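Local coordinates for penicillin-binding protein 2 (Pbp2) (Helicobacter pylori, PDB 5LP5), which probably cross-links peptidoglycan as a penicillin-binding transpeptidase, forming a complex with MreC in the machinery that builds the cell wall, at residues 301-306 against 440-445; 328-333 against 358-363; 333-338 against 367-372; 396-401 against 459-464; 505-510 against 578-583. All coordinates share one frame; numbering follows the deposited sequence.

Contact 1 of 5, residues 301-306 against 440-445; sequences RFANAL and TPLQVL
Phe302 and Leu442 make the tight half of this contact. The carbonyl oxygen of Phe302 accepts a hydrogen bond from the backbone N of Leu442 at 3.1 Å, in the carbonyl plane, so an N-H of the first helical turn finds its acceptor in a loop. Carbon closes in around that bond. Leu442 runs alongside Phe302, and its CD1 meets the ring at the edge, 4.1 Å from Phe302 CD1. The same methyl lies 3.7 Å from Ala303 CB, while Phe302 CB faces Pro441 CB at 4.2 Å. The other half is looser: partly exposed Leu306 offers CD2 to Thr440 CG2 at 4.0 Å and little more. Thr440 turns its hydroxyl away from Leu306 (chi1 55°), and OG1 accepts a bond from Gln443 N. In return Gln443 OE1 accepts one from Thr440 N at 3.1 Å. Pro441 packs on Leu561 of strand 556-562. The Phe302-Leu442 bond joins the loop to helix 441-453 at the end closed by this capping box.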
# COMPACT_ATOMS: atom_id res chain seq x y z
N ARG A 301 -15.64 5.81 22.25
CA ARG A 301 -16.44 5.64 23.44
C ARG A 301 -15.92 4.59 24.43
O ARG A 301 -16.39 4.56 25.56
CB ARG A 301 -17.85 5.29 23.02
CG ARG A 301 -18.58 6.45 22.37
CD ARG A 301 -20.01 6.06 22.02
NE ARG A 301 -20.81 7.21 21.64
CZ ARG A 301 -20.72 7.84 20.47
NH1 ARG A 301 -19.82 7.46 19.53
NH2 ARG A 301 -21.51 8.88 20.23
N PHE A 302 -14.97 3.73 24.03
CA PHE A 302 -14.42 2.76 24.99
C PHE A 302 -13.20 3.29 25.77
O PHE A 302 -12.90 2.79 26.86
CB PHE A 302 -14.13 1.38 24.34
CG PHE A 302 -13.15 1.40 23.18
CD1 PHE A 302 -11.78 1.47 23.40
CD2 PHE A 302 -13.60 1.33 21.86
CE1 PHE A 302 -10.88 1.51 22.34
CE2 PHE A 302 -12.70 1.35 20.81
CZ PHE A 302 -11.33 1.44 21.05
N ALA A 303 -12.53 4.32 25.22
CA ALA A 303 -11.31 4.90 25.82
C ALA A 303 -11.35 6.42 26.05
O ALA A 303 -10.58 6.94 26.87
CB ALA A 303 -10.11 4.57 24.95
N ASN A 304 -12.20 7.14 25.32
CA ASN A 304 -12.22 8.61 25.39
C ASN A 304 -13.62 9.17 25.61
O ASN A 304 -14.03 10.14 24.97
CB ASN A 304 -11.60 9.20 24.12
CG ASN A 304 -10.13 8.87 24.00
OD1 ASN A 304 -9.72 8.03 23.19
ND2 ASN A 304 -9.34 9.49 24.85
N ALA A 305 -14.35 8.53 26.53
CA ALA A 305 -15.71 8.92 26.89
C ALA A 305 -15.97 8.42 28.29
O ALA A 305 -15.56 7.30 28.65
CB ALA A 305 -16.74 8.31 25.95
N LEU A 306 -16.63 9.27 29.07
CA LEU A 306 -16.88 9.02 30.49
C LEU A 306 -18.39 8.88 30.77
O LEU A 306 -19.21 9.64 30.27
CB LEU A 306 -16.26 10.15 31.33
CG LEU A 306 -14.72 10.20 31.47
CD1 LEU A 306 -14.21 11.52 32.05
CD2 LEU A 306 -14.21 9.02 32.30
N THR A 440 -14.64 4.75 32.19
CA THR A 440 -14.61 4.37 30.77
C THR A 440 -15.01 2.91 30.67
O THR A 440 -14.75 2.14 31.58
CB THR A 440 -13.19 4.54 30.15
OG1 THR A 440 -12.20 3.82 30.92
CG2 THR A 440 -12.79 6.03 30.07
N PRO A 441 -15.66 2.52 29.56
CA PRO A 441 -15.90 1.10 29.30
C PRO A 441 -14.67 0.23 29.46
O PRO A 441 -14.79 -0.91 29.90
CB PRO A 441 -16.39 1.09 27.87
CG PRO A 441 -17.14 2.37 27.75
CD PRO A 441 -16.40 3.36 28.60
N LEU A 442 -13.49 0.76 29.15
CA LEU A 442 -12.25 0.03 29.42
C LEU A 442 -12.06 -0.27 30.92
O LEU A 442 -11.73 -1.39 31.30
CB LEU A 442 -11.04 0.76 28.84
CG LEU A 442 -10.72 0.45 27.36
CD1 LEU A 442 -9.62 1.38 26.83
CD2 LEU A 442 -10.28 -0.99 27.13
N GLN A 443 -12.28 0.73 31.76
CA GLN A 443 -12.12 0.57 33.21
C GLN A 443 -13.01 -0.53 33.75
O GLN A 443 -12.55 -1.39 34.54
CB GLN A 443 -12.37 1.90 33.95
CG GLN A 443 -11.17 2.85 33.84
CD GLN A 443 -11.39 4.23 34.42
OE1 GLN A 443 -12.49 4.78 34.37
NE2 GLN A 443 -10.32 4.80 34.98
N VAL A 444 -14.27 -0.53 33.30
CA VAL A 444 -15.26 -1.53 33.75
C VAL A 444 -14.83 -2.94 33.34
O VAL A 444 -14.94 -3.88 34.14
CB VAL A 444 -16.65 -1.22 33.16
CG1 VAL A 444 -17.66 -2.29 33.56
CG2 VAL A 444 -17.13 0.15 33.61
N LEU A 445 -14.34 -3.06 32.11
CA LEU A 445 -13.83 -4.32 31.56
C LEU A 445 -12.65 -4.89 32.34
O LEU A 445 -12.65 -6.09 32.68
CB LEU A 445 -13.42 -4.12 30.09
CG LEU A 445 -12.72 -5.29 29.39
CD1 LEU A 445 -13.70 -6.37 28.95
CD2 LEU A 445 -11.94 -4.80 28.19

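Contact 2 of 5, residues 328-333 against 358-363; sequences TENTTI and NLYKAI
Glu329 O accepts a hydrogen bond from the backbone N of Leu359 at 3.2 Å, a somewhat bent bond (142° at the hydrogen) that sets a turn against the first residue of a helix. The turn is a type I beta turn from Thr328 to Thr331. At its last residue the two chains stay close, with Asn358 CA giving a CA-H...O contact to Thr331 O at 3.4 Å. Asn358 is the N-cap: chi1 of 53° swings its amide back over the helix start, and OD1 accepts a bond from Lys361 N at 2.7 Å, nearly along the C=O axis. Its CB faces the turn, 3.9 Å from Thr332 OG1, a hydroxyl that is itself held by a bond to Asn330 O.

Tyr360 lies alongside both Glu329 and Asn330. Its CE2 is 3.5 Å from Glu329 CG and 3.6 Å from Asn330 OD1, the amide plane of Asn330 being only 21° from that of the ring. Glu329 bends at chi2 and turns its carboxylate away from the phenol, to a salt bridge with Lys480. Leu359 points inward to Leu322 of helix 314-324, Leu484 of helix 475-493 and Tyr370 of helix 369-377, while Tyr360 leans on Val486 and Glu490. One residue after the turn, strand 333-334 pairs antiparallel with strand 356-357, which leads into helix 359-364.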
# COMPACT_ATOMS: atom_id res chain seq x y z
N THR A 328 -19.67 -9.78 57.20
CA THR A 328 -19.40 -10.82 56.20
C THR A 328 -20.42 -10.83 55.06
O THR A 328 -21.45 -10.13 55.09
CB THR A 328 -19.39 -12.24 56.81
OG1 THR A 328 -20.71 -12.57 57.26
CG2 THR A 328 -18.40 -12.35 57.95
N GLU A 329 -20.11 -11.65 54.07
CA GLU A 329 -20.98 -11.85 52.91
C GLU A 329 -22.38 -12.27 53.32
O GLU A 329 -23.33 -11.99 52.61
CB GLU A 329 -20.35 -12.85 51.91
CG GLU A 329 -19.94 -14.22 52.45
CD GLU A 329 -18.50 -14.27 52.94
OE1 GLU A 329 -17.98 -13.24 53.43
OE2 GLU A 329 -17.89 -15.35 52.88
N ASN A 330 -22.50 -12.91 54.48
CA ASN A 330 -23.79 -13.43 54.96
C ASN A 330 -24.53 -12.50 55.90
O ASN A 330 -25.68 -12.76 56.25
CB ASN A 330 -23.57 -14.75 55.67
CG ASN A 330 -22.73 -15.70 54.87
OD1 ASN A 330 -23.13 -16.12 53.80
ND2 ASN A 330 -21.55 -16.02 55.38
N THR A 331 -23.88 -11.42 56.32
CA THR A 331 -24.55 -10.41 57.11
C THR A 331 -25.80 -9.95 56.39
O THR A 331 -25.75 -9.37 55.30
CB THR A 331 -23.63 -9.22 57.35
OG1 THR A 331 -22.38 -9.70 57.90
CG2 THR A 331 -24.29 -8.21 58.29
N THR A 332 -26.93 -10.27 57.00
CA THR A 332 -28.23 -9.99 56.41
C THR A 332 -28.84 -8.81 57.17
O THR A 332 -28.75 -8.75 58.40
CB THR A 332 -29.16 -11.22 56.52
OG1 THR A 332 -28.45 -12.40 56.13
CG2 THR A 332 -30.40 -11.05 55.65
N ILE A 333 -29.43 -7.87 56.44
CA ILE A 333 -30.11 -6.73 57.05
C ILE A 333 -31.41 -6.41 56.31
O ILE A 333 -31.56 -6.78 55.15
CB ILE A 333 -29.21 -5.47 57.09
CG1 ILE A 333 -28.90 -4.98 55.66
CG2 ILE A 333 -27.92 -5.76 57.85
CD1 ILE A 333 -28.09 -3.69 55.58
N ASN A 358 -28.61 -10.08 52.04
CA ASN A 358 -27.19 -10.13 52.37
C ASN A 358 -26.39 -9.56 51.18
O ASN A 358 -26.98 -8.97 50.27
CB ASN A 358 -26.78 -11.58 52.66
CG ASN A 358 -27.17 -12.54 51.54
OD1 ASN A 358 -27.09 -12.19 50.36
ND2 ASN A 358 -27.61 -13.74 51.91
N LEU A 359 -25.07 -9.75 51.19
CA LEU A 359 -24.23 -9.33 50.05
C LEU A 359 -24.61 -10.05 48.74
O LEU A 359 -24.88 -9.41 47.72
CB LEU A 359 -22.74 -9.54 50.37
CG LEU A 359 -21.73 -8.58 49.69
CD1 LEU A 359 -20.32 -8.77 50.24
CD2 LEU A 359 -21.69 -8.72 48.18
N TYR A 360 -24.64 -11.39 48.78
CA TYR A 360 -25.01 -12.21 47.61
C TYR A 360 -26.30 -11.68 46.95
O TYR A 360 -26.38 -11.53 45.73
CB TYR A 360 -25.22 -13.70 47.96
CG TYR A 360 -24.00 -14.47 48.49
CD1 TYR A 360 -23.20 -15.22 47.64
CD2 TYR A 360 -23.69 -14.48 49.85
CE1 TYR A 360 -22.10 -15.92 48.13
CE2 TYR A 360 -22.61 -15.18 50.34
CZ TYR A 360 -21.82 -15.90 49.47
OH TYR A 360 -20.74 -16.58 49.97
N LYS A 361 -27.30 -11.39 47.78
CA LYS A 361 -28.62 -11.00 47.29
C LYS A 361 -28.65 -9.55 46.80
O LYS A 361 -29.38 -9.21 45.85
CB LYS A 361 -29.68 -11.22 48.37
CG LYS A 361 -31.11 -11.10 47.84
CD LYS A 361 -32.16 -11.23 48.93
CE LYS A 361 -33.39 -10.42 48.55
NZ LYS A 361 -34.40 -10.28 49.63
N ALA A 362 -27.87 -8.70 47.45
CA ALA A 362 -27.77 -7.28 47.07
C ALA A 362 -27.13 -7.11 45.69
O ALA A 362 -27.52 -6.23 44.91
CB ALA A 362 -27.00 -6.50 48.13
N ILE A 363 -26.14 -7.95 45.42
CA ILE A 363 -25.53 -8.03 44.10
C ILE A 363 -26.56 -8.57 43.12
O ILE A 363 -26.84 -7.94 42.08
CB ILE A 363 -24.31 -8.98 44.10
CG1 ILE A 363 -23.16 -8.42 44.95
CG2 ILE A 363 -23.85 -9.21 42.66
CD1 ILE A 363 -21.92 -9.28 44.99

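Contact 3 of 5, residues 333-338 against 367-372; sequences IPTPPF and VDVYFY
The Tyr370 ring meets Ile333 obliquely, CD1 of the isoleucine lying 4.1 Å from CD1 of the tyrosine, with the two side chains crossing at about a right angle. Two further rings belong to the helical segment itself. Phe371 has Tyr370 CD2 over the centre of one face and Val367 O in plane at its edge; Tyr372 carries Asp368 O above one face, offset toward the rim. All three rings belong to helix 369-377 of the transpeptidase fold. Asp368 forms a salt bridge with Lys314, the lysine of a probable SxxK motif, which is consistent with Val367 and Asp368 being the second and third positions of the SxN-type element of penicillin-binding proteins, with aspartate in third place.

No hydrogen bond joins 333-338 to 367-372, and the contact is apolar packing of a mostly extended, proline-rich chain over the helix. Thr335 divides its branches: OG1 bonds to Ser357 OG, whereas CG2, held anti to the backbone N by a chi1 of -60°, enters between two valines. It meets Val367 CG1 tip to tip at 3.3 Å and slides past Val369, 3.8 Å from its CB. Beside it Pro336 CD sits 4.3 Å from Val369 CG1, and the other branch of that valine, CG2, lies 3.5 Å from Pro336 O.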
# COMPACT_ATOMS: atom_id res chain seq x y z
N ILE A 333 -29.43 -7.87 56.44
CA ILE A 333 -30.11 -6.73 57.05
C ILE A 333 -31.41 -6.41 56.31
O ILE A 333 -31.56 -6.78 55.15
CB ILE A 333 -29.21 -5.47 57.09
CG1 ILE A 333 -28.90 -4.98 55.66
CG2 ILE A 333 -27.92 -5.76 57.85
CD1 ILE A 333 -28.09 -3.69 55.58
N PRO A 334 -32.35 -5.74 56.98
CA PRO A 334 -33.63 -5.39 56.34
C PRO A 334 -33.51 -4.32 55.23
O PRO A 334 -32.85 -3.31 55.41
CB PRO A 334 -34.50 -4.90 57.51
CG PRO A 334 -33.56 -4.59 58.62
CD PRO A 334 -32.34 -5.45 58.43
N THR A 335 -34.17 -4.57 54.10
CA THR A 335 -34.03 -3.73 52.92
C THR A 335 -35.39 -3.21 52.44
O THR A 335 -36.02 -3.79 51.56
CB THR A 335 -33.34 -4.50 51.78
OG1 THR A 335 -32.04 -4.91 52.21
CG2 THR A 335 -33.19 -3.64 50.52
N PRO A 336 -35.84 -2.10 53.04
CA PRO A 336 -37.09 -1.45 52.64
C PRO A 336 -36.96 -0.66 51.34
O PRO A 336 -35.85 -0.53 50.81
CB PRO A 336 -37.37 -0.50 53.81
CG PRO A 336 -36.04 -0.22 54.39
CD PRO A 336 -35.24 -1.47 54.22
N PRO A 337 -38.09 -0.11 50.84
CA PRO A 337 -38.10 0.70 49.61
C PRO A 337 -37.17 1.91 49.65
O PRO A 337 -36.75 2.38 48.61
CB PRO A 337 -39.57 1.15 49.51
CG PRO A 337 -40.33 0.10 50.21
CD PRO A 337 -39.45 -0.34 51.35
N PHE A 338 -36.87 2.41 50.84
CA PHE A 338 -36.00 3.57 50.99
C PHE A 338 -35.45 3.63 52.41
O PHE A 338 -35.79 2.80 53.24
CB PHE A 338 -36.77 4.87 50.66
CG PHE A 338 -37.95 5.14 51.58
CD1 PHE A 338 -37.77 5.84 52.77
CD2 PHE A 338 -39.23 4.72 51.24
CE1 PHE A 338 -38.84 6.09 53.61
CE2 PHE A 338 -40.31 4.97 52.08
CZ PHE A 338 -40.11 5.66 53.26
N VAL A 367 -29.62 -4.33 44.46
CA VAL A 367 -30.28 -3.65 45.58
C VAL A 367 -29.46 -2.45 46.05
O VAL A 367 -28.24 -2.54 46.19
CB VAL A 367 -30.49 -4.59 46.78
CG1 VAL A 367 -31.11 -3.85 47.95
CG2 VAL A 367 -31.38 -5.75 46.40
N ASP A 368 -30.16 -1.34 46.31
CA ASP A 368 -29.51 -0.08 46.63
C ASP A 368 -29.29 0.10 48.13
O ASP A 368 -28.23 0.58 48.55
CB ASP A 368 -30.32 1.08 46.04
CG ASP A 368 -30.23 1.17 44.50
OD1 ASP A 368 -29.24 0.71 43.91
OD2 ASP A 368 -31.14 1.72 43.87
N VAL A 369 -30.28 -0.28 48.94
CA VAL A 369 -30.26 0.05 50.38
C VAL A 369 -29.16 -0.64 51.18
O VAL A 369 -28.62 -0.05 52.12
CB VAL A 369 -31.64 -0.17 51.05
CG1 VAL A 369 -31.54 -0.04 52.57
CG2 VAL A 369 -32.65 0.83 50.52
N TYR A 370 -28.82 -1.88 50.83
CA TYR A 370 -27.73 -2.58 51.50
C TYR A 370 -26.48 -1.69 51.51
O TYR A 370 -25.78 -1.60 52.53
CB TYR A 370 -27.44 -3.91 50.80
CG TYR A 370 -26.24 -4.67 51.35
CD1 TYR A 370 -26.38 -5.57 52.40
CD2 TYR A 370 -24.97 -4.50 50.81
CE1 TYR A 370 -25.30 -6.30 52.89
CE2 TYR A 370 -23.87 -5.21 51.28
CZ TYR A 370 -24.04 -6.11 52.32
OH TYR A 370 -22.95 -6.82 52.80
N PHE A 371 -26.23 -1.04 50.37
CA PHE A 371 -25.05 -0.20 50.17
C PHE A 371 -25.26 1.17 50.79
O PHE A 371 -24.32 1.76 51.30
CB PHE A 371 -24.70 -0.09 48.68
CG PHE A 371 -24.39 -1.42 48.04
CD1 PHE A 371 -23.14 -2.01 48.20
CD2 PHE A 371 -25.35 -2.09 47.31
CE1 PHE A 371 -22.86 -3.23 47.64
CE2 PHE A 371 -25.07 -3.32 46.75
CZ PHE A 371 -23.83 -3.89 46.92
N TYR A 372 -26.48 1.68 50.75
CA TYR A 372 -26.80 2.90 51.49
C TYR A 372 -26.47 2.74 52.98
O TYR A 372 -25.83 3.61 53.59
CB TYR A 372 -28.28 3.28 51.33
CG TYR A 372 -28.69 3.82 49.96
CD1 TYR A 372 -27.84 4.63 49.21
CD2 TYR A 372 -29.96 3.54 49.45
CE1 TYR A 372 -28.23 5.12 47.97
CE2 TYR A 372 -30.35 4.03 48.21
CZ TYR A 372 -29.49 4.82 47.48
OH TYR A 372 -29.88 5.30 46.25

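Contact 4 of 5, residues 396-401 against 459-464; sequences TGVDLP and PHFAIN
A chi1 of 60° in Asp399 places the carboxylate between its own backbone N and carbonyl carbon, and a small chi2 (-22°) turns both oxygens onto the peptide N-H groups of Phe461 and Ala462. OD1 accepts a hydrogen bond from Phe461 N at 2.8 Å on its syn side, somewhat out of the carboxylate plane. OD2 uses its syn lone pair for a bond from Ala462 N at 3.0 Å and is also hydrogen-bonded to the hydroxyl of Tyr195. Several partners thus hold the buried carboxylate, and the two N-H donors probably favour its charged form.

Next to this polar grip, the Phe461 ring has OD1 at its edge, while two aliphatic side chains approach its CE2 obliquely. Val398 CG2, anti to the backbone N, comes within 3.9 Å of CE2, and Leu400 CD1 reaches the same atom at 4.0 Å. Farther along, Val398 CA donates a CA-H...O contact to Pro459 O at 3.4 Å. Thr396 crosses the proline ring, with CB 3.6 Å from Pro459 CD, while its hydroxyl bonds to Glu403. Phe461 and Leu400 also rest on Ile191, so the pair of loops meets helix 190-194 in the dimerisation-family region, at the seam with the transpeptidase domain. Asp399, which binds the two successive N-H groups at this seam, is the centre of an inverse gamma turn.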
# COMPACT_ATOMS: atom_id res chain seq x y z
N THR A 396 -6.32 2.07 32.31
CA THR A 396 -6.06 0.65 32.16
C THR A 396 -4.70 0.39 31.51
O THR A 396 -4.10 -0.67 31.74
CB THR A 396 -7.16 -0.07 31.34
OG1 THR A 396 -7.22 0.47 30.01
CG2 THR A 396 -8.55 0.06 32.02
N GLY A 397 -4.19 1.34 30.72
CA GLY A 397 -2.90 1.20 30.02
C GLY A 397 -3.00 0.67 28.59
O GLY A 397 -2.10 0.00 28.09
N VAL A 398 -4.09 1.00 27.92
CA VAL A 398 -4.37 0.46 26.61
C VAL A 398 -3.41 1.09 25.63
O VAL A 398 -2.97 2.22 25.84
CB VAL A 398 -5.86 0.68 26.23
CG1 VAL A 398 -6.13 2.13 25.91
CG2 VAL A 398 -6.27 -0.21 25.07
N ASP A 399 -3.03 0.35 24.59
CA ASP A 399 -2.09 0.85 23.59
C ASP A 399 -2.78 1.68 22.48
O ASP A 399 -2.73 1.36 21.28
CB ASP A 399 -1.22 -0.30 23.03
CG ASP A 399 -2.02 -1.41 22.36
OD1 ASP A 399 -3.22 -1.57 22.64
OD2 ASP A 399 -1.43 -2.13 21.54
N LEU A 400 -3.42 2.77 22.92
CA LEU A 400 -3.92 3.82 22.06
C LEU A 400 -3.45 5.13 22.64
O LEU A 400 -2.98 5.17 23.77
CB LEU A 400 -5.45 3.81 22.01
CG LEU A 400 -6.14 2.65 21.29
CD1 LEU A 400 -7.66 2.84 21.35
CD2 LEU A 400 -5.64 2.60 19.86
N PRO A 401 -3.58 6.23 21.87
CA PRO A 401 -3.29 7.53 22.47
C PRO A 401 -4.42 8.06 23.37
O PRO A 401 -5.61 7.78 23.15
CB PRO A 401 -3.11 8.44 21.24
CG PRO A 401 -3.18 7.56 20.03
CD PRO A 401 -3.92 6.33 20.45
N PRO A 459 -5.54 -4.23 29.12
CA PRO A 459 -6.09 -4.44 27.77
C PRO A 459 -5.15 -3.89 26.74
O PRO A 459 -4.52 -2.87 26.99
CB PRO A 459 -7.39 -3.63 27.77
CG PRO A 459 -7.73 -3.45 29.21
CD PRO A 459 -6.40 -3.34 29.92
N HIS A 460 -5.01 -4.57 25.61
CA HIS A 460 -4.13 -4.11 24.55
C HIS A 460 -4.58 -4.71 23.26
O HIS A 460 -5.37 -5.63 23.27
CB HIS A 460 -2.65 -4.42 24.85
CG HIS A 460 -2.35 -5.87 25.03
ND1 HIS A 460 -2.61 -6.54 26.21
CD2 HIS A 460 -1.80 -6.78 24.19
CE1 HIS A 460 -2.24 -7.81 26.07
NE2 HIS A 460 -1.74 -7.97 24.86
N PHE A 461 -4.10 -4.15 22.15
CA PHE A 461 -4.47 -4.59 20.81
C PHE A 461 -3.30 -5.29 20.10
O PHE A 461 -3.51 -6.22 19.33
CB PHE A 461 -4.91 -3.40 19.97
CG PHE A 461 -6.23 -2.83 20.37
CD1 PHE A 461 -7.42 -3.41 19.95
CD2 PHE A 461 -6.29 -1.71 21.19
CE1 PHE A 461 -8.63 -2.88 20.31
CE2 PHE A 461 -7.50 -1.17 21.55
CZ PHE A 461 -8.67 -1.76 21.12
N ALA A 462 -2.08 -4.84 20.35
CA ALA A 462 -0.92 -5.41 19.68
C ALA A 462 -0.51 -6.76 20.30
O ALA A 462 -0.03 -6.81 21.44
CB ALA A 462 0.23 -4.42 19.74
N ILE A 463 -0.67 -7.84 19.54
CA ILE A 463 -0.38 -9.18 20.07
C ILE A 463 1.03 -9.28 20.60
O ILE A 463 1.25 -9.91 21.61
CB ILE A 463 -0.65 -10.29 19.04
CG1 ILE A 463 -2.17 -10.46 18.86
CG2 ILE A 463 -0.05 -11.62 19.50
CD1 ILE A 463 -2.59 -11.51 17.85
N ASN A 464 1.98 -8.64 19.92
CA ASN A 464 3.38 -8.64 20.36
C ASN A 464 3.66 -7.62 21.49
O ASN A 464 4.80 -7.26 21.73
CB ASN A 464 4.34 -8.45 19.16
CG ASN A 464 3.98 -7.25 18.27
OD1 ASN A 464 2.91 -6.67 18.38
ND2 ASN A 464 4.88 -6.93 17.34

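Contact 5 of 5, residues 505-510 against 578-583; sequences GSKITL and MSNKLY
Asn580 joins the two segments with both ends of its amide. ND2 donates to Gly505 O at 3.2 Å, in the carbonyl plane and only 10° out of its own amide plane, and OD1 accepts a hydrogen bond from Lys507 N at 3.1 Å, almost straight (175°). The paired bonds fix the rotation of the amide and hold the loop backbone on both sides of Ser506. One turn along the helix, Tyr583 receives Lys507 over a ring face: CB stands 3.7 Å from the ring centroid in a CH-pi contact, and the chain runs off the rim, with Lys507 CD 3.3 Å from Tyr583 CD2. Ile508 CD1 approaches the ring obliquely on the CD1 side. This outer patch also touches a crystal neighbour.

Ser579, Asn580 and Tyr583 lie on the loop-facing side of helix 572-584, the C-terminal helix of the transpeptidase fold, and the loop leads directly into strand 511-517 at the edge of the five-stranded antiparallel sheet. That strand carries Lys513 of a possible K(T/S)G motif. Deeper in, Leu510 CD2 meets Ser579 CB at 4.1 Å, while the serine hydroxyl is engaged by Val576 O within the helix. Ser506 OG donates to Ile508 O at 2.7 Å, bracing the loop from inside. Leu510 packs on Leu549 and on Cys492, whose disulfide to Cys512 ties helix 475-493 to the strand.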
# COMPACT_ATOMS: atom_id res chain seq x y z
N GLY A 505 -31.01 -18.57 26.76
CA GLY A 505 -30.63 -18.91 25.38
C GLY A 505 -29.12 -18.82 25.18
O GLY A 505 -28.66 -18.50 24.08
N SER A 506 -28.35 -19.09 26.23
CA SER A 506 -26.89 -19.01 26.20
C SER A 506 -26.29 -20.40 26.27
O SER A 506 -26.62 -21.17 27.16
CB SER A 506 -26.34 -18.18 27.38
OG SER A 506 -24.93 -18.29 27.45
N LYS A 507 -25.39 -20.71 25.34
CA LYS A 507 -24.79 -22.04 25.26
C LYS A 507 -23.75 -22.33 26.37
O LYS A 507 -23.34 -23.47 26.56
CB LYS A 507 -24.20 -22.24 23.86
CG LYS A 507 -25.29 -22.53 22.84
CD LYS A 507 -24.95 -22.17 21.40
CE LYS A 507 -26.17 -22.33 20.50
NZ LYS A 507 -26.87 -23.64 20.67
N ILE A 508 -23.36 -21.31 27.10
CA ILE A 508 -22.39 -21.44 28.18
C ILE A 508 -22.96 -20.78 29.43
O ILE A 508 -23.90 -19.97 29.35
CB ILE A 508 -21.08 -20.70 27.82
CG1 ILE A 508 -20.50 -21.19 26.50
CG2 ILE A 508 -20.03 -20.84 28.92
CD1 ILE A 508 -20.00 -22.62 26.55
N THR A 509 -22.37 -21.10 30.58
CA THR A 509 -22.73 -20.45 31.83
C THR A 509 -22.09 -19.09 31.97
O THR A 509 -20.88 -18.95 31.82
CB THR A 509 -22.37 -21.29 33.05
OG1 THR A 509 -22.85 -22.63 32.86
CG2 THR A 509 -23.02 -20.73 34.28
N LEU A 510 -22.93 -18.10 32.27
CA LEU A 510 -22.55 -16.71 32.37
C LEU A 510 -22.61 -16.20 33.81
O LEU A 510 -23.35 -16.72 34.64
CB LEU A 510 -23.49 -15.87 31.50
CG LEU A 510 -23.33 -15.94 29.98
CD1 LEU A 510 -24.52 -15.37 29.23
CD2 LEU A 510 -22.09 -15.19 29.56
N MET A 578 -23.13 -12.35 21.73
CA MET A 578 -21.67 -12.32 21.65
C MET A 578 -21.04 -13.57 22.27
O MET A 578 -20.12 -14.16 21.68
CB MET A 578 -21.12 -11.06 22.32
CG MET A 578 -19.63 -10.86 22.18
SD MET A 578 -19.09 -10.83 20.47
CE MET A 578 -19.36 -9.10 20.10
N SER A 579 -21.52 -13.99 23.45
CA SER A 579 -20.99 -15.19 24.13
C SER A 579 -21.22 -16.49 23.33
O SER A 579 -20.42 -17.43 23.41
CB SER A 579 -21.57 -15.32 25.54
OG SER A 579 -22.91 -15.75 25.48
N ASN A 580 -22.31 -16.51 22.56
CA ASN A 580 -22.63 -17.60 21.63
C ASN A 580 -21.72 -17.61 20.40
O ASN A 580 -21.33 -18.68 19.91
CB ASN A 580 -24.09 -17.50 21.17
CG ASN A 580 -25.07 -18.05 22.19
OD1 ASN A 580 -24.69 -18.59 23.23
ND2 ASN A 580 -26.35 -17.94 21.87
N LYS A 581 -21.43 -16.43 19.87
CA LYS A 581 -20.50 -16.29 18.75
C LYS A 581 -19.09 -16.82 19.11
O LYS A 581 -18.41 -17.40 18.28
CB LYS A 581 -20.44 -14.82 18.31
CG LYS A 581 -19.55 -14.49 17.11
CD LYS A 581 -19.95 -15.22 15.84
CE LYS A 581 -21.30 -14.78 15.32
NZ LYS A 581 -21.58 -15.50 14.04
N LEU A 582 -18.66 -16.63 20.35
CA LEU A 582 -17.37 -17.17 20.83
C LEU A 582 -17.43 -18.71 20.97
O LEU A 582 -16.41 -19.39 20.87
CB LEU A 582 -17.00 -16.56 22.19
CG LEU A 582 -16.74 -15.04 22.23
CD1 LEU A 582 -16.75 -14.51 23.65
CD2 LEU A 582 -15.41 -14.68 21.59
N TYR A 583 -18.63 -19.22 21.22
CA TYR A 583 -18.89 -20.64 21.32
C TYR A 583 -18.88 -21.23 19.92
O TYR A 583 -18.16 -22.17 19.63
CB TYR A 583 -20.28 -20.85 21.95
CG TYR A 583 -20.70 -22.27 22.22
CD1 TYR A 583 -20.13 -23.00 23.25
CD2 TYR A 583 -21.69 -22.89 21.45
CE1 TYR A 583 -20.51 -24.30 23.50
CE2 TYR A 583 -22.07 -24.19 21.70
CZ TYR A 583 -21.48 -24.89 22.73
OH TYR A 583 -21.88 -26.17 22.99

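Overall arrangement
Four of the contacts form two touching pairs. Contacts 1 and 4, centres 13 Å apart, touch where Leu442 of helix 441-453 and Phe302 meet residues of 396-401, and they alternate along the chain. Contacts 2 and 3, centres 11 Å apart, share Ile333 and also alternate, using the successive helices 359-364 and 369-377; both are nested inside the loop closed by contact 1, yet lie 29 Å from it between centres. Contact 5 comes last in sequence, 23 Å from contact 1 between centres. The pairs thus lie in separate parts of the transpeptidase domain, one beside the central sheet toward the dimerisation region, the other near the probable SxxK helix, while contact 5 joins the edge-strand side of that sheet to the C-terminal helix.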